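Local coordinates for protein betaine aldehyde dehydrogenase (Staphylococcus aureus subsp. aureus COL, PDB 4QTO) that catalyses the NAD-dependent oxidation of betaine aldehyde to glycine betaine, working as a tetramer of the aldehyde dehydrogenase family, at residues T92-A104 and N138-D150. Residues are numbered along the deposited sequence; the frame is centred on the assembly and turned at random.
Sequences TAETRGKKVRAIA and NVFMYFAGLADKD
G97 and A144 bring helices 93-104 and 138-146 together in an antiparallel pair, the axes 7.7 Å apart at closest approach and 169° between their directions. G97 CA and A144 CA are 4.1 Å from each other. Small residues make such closeness possible: A144 CB sits 3.3 Å from G97 O, and A147 CB packs on G97 CA. At one end A93 CB lies against A147 O and D148 CA. Toward the other end F140 points at helix 93-104. I103 CG2 stands over the centre of its ring, a CH-pi contact 3.7 Å from the centroid, while V100 CG1 meets the ring edge; anti to the backbone N (chi1 175°), this methyl also reaches F140 O. A104 CB closes on F140 CB and on M141 CE. The contact thus joins helices 93-109 and 126-146 of the aldehyde dehydrogenase fold, and I103 and F140 also touch helix 183-197. Along the flank, R101 runs across M141, with R101 CG 3.4 Å from M141 SD. A144 CB lies under one face of the guanidinium, displaced toward its rim. Water 3 takes a hydrogen bond from R101 NH2 (2.9 Å) and donates to M141 O; water 1 similarly links R96 NH2 to A147 O. Near the N-terminus of helix 93-104, E94 OE2 and D148 OD2 are 4.6 Å apart, but Q477 NE2 of the second subunit donates to both, and K149 NZ forms a salt bridge with D148 OD1. No direct hydrogen bond joins the segments: apolar packing holds this helical pair, water bridges its polar margins, and a neighbouring subunit together with K149 probably eases the carboxylate repulsion.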
loop_
_atom_site.group_PDB
_atom_site.type_symbol
_atom_site.label_atom_id
_atom_site.label_comp_id
_atom_site.label_asym_id
_atom_site.label_seq_id
_atom_site.Cartn_x
_atom_site.Cartn_y
_atom_site.Cartn_z
ATOM N N THR A 92 20.844 -7.795 -5.382
ATOM C CA THR A 92 19.813 -7.593 -4.351
ATOM C C THR A 92 19.374 -6.141 -4.317
ATOM O O THR A 92 20.149 -5.219 -4.599
ATOM C CB THR A 92 20.248 -7.999 -2.923
ATOM O OG1 THR A 92 21.209 -7.077 -2.415
ATOM C CG2 THR A 92 20.772 -9.439 -2.872
ATOM N N ALA A 93 18.104 -5.903 -3.974
ATOM C CA ALA A 93 17.606 -4.515 -3.945
ATOM C C ALA A 93 18.333 -3.704 -2.884
ATOM O O ALA A 93 18.610 -2.528 -3.077
ATOM C CB ALA A 93 16.096 -4.483 -3.730
ATOM N N GLU A 94 18.653 -4.346 -1.768
ATOM C CA GLU A 94 19.380 -3.670 -0.673
ATOM C C GLU A 94 20.751 -3.186 -1.167
ATOM O O GLU A 94 21.143 -2.051 -0.913
ATOM C CB GLU A 94 19.564 -4.638 0.489
ATOM C CG GLU A 94 20.284 -4.017 1.676
ATOM C CD GLU A 94 20.580 -5.065 2.736
ATOM O OE1 GLU A 94 21.420 -5.970 2.486
ATOM O OE2 GLU A 94 19.948 -5.019 3.830
ATOM N N THR A 95 21.435 -4.017 -1.938
ATOM C CA THR A 95 22.737 -3.629 -2.511
ATOM C C THR A 95 22.597 -2.529 -3.551
ATOM O O THR A 95 23.399 -1.606 -3.555
ATOM C CB THR A 95 23.502 -4.863 -3.020
ATOM O OG1 THR A 95 23.894 -5.648 -1.891
ATOM C CG2 THR A 95 24.781 -4.448 -3.788
ATOM N N ARG A 96 21.579 -2.613 -4.408
ATOM C CA ARG A 96 21.329 -1.545 -5.357
ATOM C C ARG A 96 21.110 -0.223 -4.617
ATOM O O ARG A 96 21.650 0.811 -4.996
ATOM C CB ARG A 96 20.162 -1.869 -6.284
ATOM C CG ARG A 96 20.422 -3.052 -7.228
ATOM C CD ARG A 96 19.461 -3.050 -8.405
ATOM N NE ARG A 96 18.078 -3.148 -7.979
ATOM C CZ ARG A 96 17.371 -4.266 -7.901
ATOM N NH1 ARG A 96 17.847 -5.401 -8.402
ATOM N NH2 ARG A 96 16.128 -4.203 -7.442
ATOM N N GLY A 97 20.349 -0.268 -3.530
ATOM C CA GLY A 97 20.119 0.925 -2.750
ATOM C C GLY A 97 21.408 1.495 -2.165
ATOM O O GLY A 97 21.608 2.716 -2.155
ATOM N N LYS A 98 22.297 0.634 -1.687
ATOM C CA LYS A 98 23.587 1.123 -1.150
ATOM C C LYS A 98 24.396 1.859 -2.234
ATOM O O LYS A 98 25.051 2.863 -1.943
ATOM C CB LYS A 98 24.420 -0.011 -0.587
ATOM C CG LYS A 98 23.866 -0.637 0.686
ATOM C CD LYS A 98 24.751 -1.818 1.120
ATOM C CE LYS A 98 24.152 -2.731 2.198
ATOM N NZ LYS A 98 23.805 -1.937 3.373
ATOM N N LYS A 99 24.369 1.341 -3.455
ATOM C CA LYS A 99 25.089 1.974 -4.561
ATOM C C LYS A 99 24.466 3.323 -4.910
ATOM O O LYS A 99 25.172 4.285 -5.200
ATOM C CB LYS A 99 25.116 1.051 -5.789
ATOM C CG LYS A 99 25.976 -0.191 -5.627
ATOM C CD LYS A 99 27.375 0.070 -6.032
ATOM C CE LYS A 99 28.184 -1.202 -6.148
ATOM N NZ LYS A 99 29.541 -0.784 -6.546
ATOM N N VAL A 100 23.136 3.412 -4.897
ATOM C CA VAL A 100 22.473 4.682 -5.188
ATOM C C VAL A 100 22.811 5.690 -4.063
ATOM O O VAL A 100 23.008 6.884 -4.323
ATOM C CB VAL A 100 20.966 4.462 -5.426
ATOM C CG1 VAL A 100 20.261 5.791 -5.612
ATOM C CG2 VAL A 100 20.749 3.579 -6.650
ATOM N N ARG A 101 22.886 5.209 -2.818
ATOM C CA ARG A 101 23.276 6.060 -1.694
ATOM C C ARG A 101 24.702 6.580 -1.891
ATOM O O ARG A 101 24.984 7.737 -1.581
ATOM C CB ARG A 101 23.125 5.298 -0.374
ATOM C CG ARG A 101 23.237 6.167 0.847
ATOM C CD ARG A 101 22.712 5.465 2.110
ATOM N NE ARG A 101 21.309 5.027 2.057
ATOM C CZ ARG A 101 20.873 3.766 1.932
ATOM N NH1 ARG A 101 21.735 2.742 1.872
ATOM N NH2 ARG A 101 19.544 3.524 1.925
ATOM N N ALA A 102 25.590 5.740 -2.430
ATOM C CA ALA A 102 26.968 6.157 -2.723
ATOM C C ALA A 102 26.998 7.294 -3.739
ATOM O O ALA A 102 27.811 8.220 -3.604
ATOM C CB ALA A 102 27.794 4.973 -3.172
ATOM N N ILE A 103 26.132 7.256 -4.750
ATOM C CA ILE A 103 26.022 8.358 -5.692
ATOM C C ILE A 103 25.566 9.597 -4.920
ATOM O O ILE A 103 26.139 10.693 -5.092
ATOM C CB ILE A 103 25.048 8.093 -6.859
ATOM C CG1 ILE A 103 25.485 6.859 -7.659
ATOM C CG2 ILE A 103 24.943 9.331 -7.745
ATOM C CD1 ILE A 103 24.426 6.411 -8.654
ATOM N N ALA A 104 24.531 9.466 -4.105
ATOM C CA ALA A 104 24.059 10.614 -3.325
ATOM C C ALA A 104 25.203 11.284 -2.538
ATOM O O ALA A 104 25.342 12.521 -2.535
ATOM C CB ALA A 104 22.959 10.211 -2.371
ATOM N N ASN A 138 19.221 14.758 -2.182
ATOM C CA ASN A 138 18.012 14.206 -1.599
ATOM C C ASN A 138 17.225 13.287 -2.534
ATOM O O ASN A 138 16.611 12.337 -2.073
ATOM C CB ASN A 138 17.143 15.287 -1.014
ATOM C CG ASN A 138 17.739 15.856 0.261
ATOM O OD1 ASN A 138 18.399 15.105 1.029
ATOM N ND2 ASN A 138 17.475 17.123 0.541
ATOM N N VAL A 139 17.256 13.544 -3.848
ATOM C CA VAL A 139 16.614 12.648 -4.797
ATOM C C VAL A 139 17.285 11.274 -4.790
ATOM O O VAL A 139 16.660 10.216 -4.667
ATOM C CB VAL A 139 16.624 13.269 -6.202
ATOM C CG1 VAL A 139 16.257 12.247 -7.295
ATOM C CG2 VAL A 139 15.688 14.458 -6.266
ATOM N N PHE A 140 18.600 11.271 -4.939
ATOM C CA PHE A 140 19.325 10.013 -4.887
ATOM C C PHE A 140 19.115 9.301 -3.545
ATOM O O PHE A 140 18.927 8.093 -3.514
ATOM C CB PHE A 140 20.833 10.143 -5.205
ATOM C CG PHE A 140 21.143 10.346 -6.683
ATOM C CD1 PHE A 140 21.108 9.272 -7.547
ATOM C CD2 PHE A 140 21.535 11.569 -7.170
ATOM C CE1 PHE A 140 21.400 9.420 -8.900
ATOM C CE2 PHE A 140 21.840 11.717 -8.533
ATOM C CZ PHE A 140 21.775 10.641 -9.391
ATOM N N MET A 141 19.147 10.055 -2.446
ATOM C CA MET A 141 19.001 9.423 -1.126
ATOM C C MET A 141 17.617 8.820 -0.957
ATOM O O MET A 141 17.484 7.732 -0.386
ATOM C CB MET A 141 19.285 10.393 0.008
ATOM C CG MET A 141 19.467 9.695 1.350
ATOM S SD MET A 141 20.924 8.628 1.403
ATOM C CE MET A 141 22.169 9.937 1.264
ATOM N N TYR A 142 16.593 9.498 -1.473
ATOM C CA TYR A 142 15.219 9.008 -1.395
ATOM C C TYR A 142 15.059 7.662 -2.117
ATOM O O TYR A 142 14.566 6.691 -1.533
ATOM C CB TYR A 142 14.234 10.022 -2.011
ATOM C CG TYR A 142 12.807 9.501 -2.061
ATOM C CD1 TYR A 142 11.973 9.572 -0.942
ATOM C CD2 TYR A 142 12.295 8.912 -3.228
ATOM C CE1 TYR A 142 10.661 9.085 -0.992
ATOM C CE2 TYR A 142 11.021 8.408 -3.264
ATOM C CZ TYR A 142 10.205 8.501 -2.160
ATOM O OH TYR A 142 8.907 8.025 -2.229
ATOM N N PHE A 143 15.528 7.604 -3.367
ATOM C CA PHE A 143 15.439 6.384 -4.155
ATOM C C PHE A 143 16.330 5.259 -3.614
ATOM O O PHE A 143 15.956 4.096 -3.699
ATOM C CB PHE A 143 15.657 6.660 -5.639
ATOM C CG PHE A 143 14.466 7.306 -6.266
ATOM C CD1 PHE A 143 13.303 6.587 -6.448
ATOM C CD2 PHE A 143 14.466 8.653 -6.620
ATOM C CE1 PHE A 143 12.157 7.177 -6.986
ATOM C CE2 PHE A 143 13.348 9.235 -7.167
ATOM C CZ PHE A 143 12.185 8.502 -7.356
ATOM N N ALA A 144 17.495 5.622 -3.048
ATOM C CA ALA A 144 18.340 4.632 -2.375
ATOM C C ALA A 144 17.544 3.946 -1.260
ATOM O O ALA A 144 17.586 2.705 -1.105
ATOM C CB ALA A 144 19.562 5.281 -1.785
ATOM N N GLY A 145 16.827 4.743 -0.468
ATOM C CA GLY A 145 16.028 4.216 0.602
ATOM C C GLY A 145 14.794 3.462 0.163
ATOM O O GLY A 145 14.309 2.610 0.890
ATOM N N LEU A 146 14.277 3.756 -1.028
ATOM C CA LEU A 146 13.090 3.092 -1.505
ATOM C C LEU A 146 13.384 1.730 -2.174
ATOM O O LEU A 146 12.480 0.875 -2.294
ATOM C CB LEU A 146 12.373 3.992 -2.522
ATOM C CG LEU A 146 10.978 3.618 -2.970
ATOM C CD1 LEU A 146 10.057 3.459 -1.774
ATOM C CD2 LEU A 146 10.432 4.692 -3.912
ATOM N N ALA A 147 14.642 1.553 -2.596
ATOM C CA ALA A 147 15.009 0.421 -3.472
ATOM C C ALA A 147 14.533 -0.939 -3.016
ATOM O O ALA A 147 13.998 -1.709 -3.837
ATOM C CB ALA A 147 16.503 0.383 -3.690
ATOM N N ASP A 148 14.665 -1.195 -1.721
ATOM C CA ASP A 148 14.319 -2.490 -1.162
ATOM C C ASP A 148 13.040 -2.573 -0.361
ATOM O O ASP A 148 12.836 -3.526 0.420
ATOM C CB ASP A 148 15.500 -3.038 -0.334
ATOM C CG ASP A 148 15.746 -2.260 0.932
ATOM O OD1 ASP A 148 15.155 -1.174 1.105
ATOM O OD2 ASP A 148 16.508 -2.757 1.793
ATOM N N LYS A 149 12.132 -1.630 -0.572
ATOM C CA LYS A 149 10.911 -1.578 0.207
ATOM C C LYS A 149 9.633 -2.241 -0.405
ATOM O O LYS A 149 8.630 -2.278 0.288
ATOM C CB LYS A 149 10.610 -0.140 0.615
ATOM C CG LYS A 149 11.755 0.585 1.366
ATOM C CD LYS A 149 12.189 -0.158 2.624
ATOM C CE LYS A 149 13.181 0.639 3.499
ATOM N NZ LYS A 149 14.496 0.722 2.857
ATOM N N ASP A 150 9.714 -2.814 -1.615
ATOM C CA ASP A 150 8.581 -3.538 -2.234
ATOM C C ASP A 150 9.052 -4.921 -2.713
ATOM O O ASP A 150 9.742 -5.684 -2.000
ATOM C CB ASP A 150 8.010 -2.754 -3.437
ATOM C CG ASP A 150 6.493 -3.069 -3.733
ATOM O OD1 ASP A 150 5.919 -4.107 -3.290
ATOM O OD2 ASP A 150 5.852 -2.226 -4.411
HETATM O O HOH W 1 14.488 -2.358 -6.347
HETATM O O HOH W 2 17.380 1.744 3.262
HETATM O O HOH W 3 18.589 6.281 2.072
#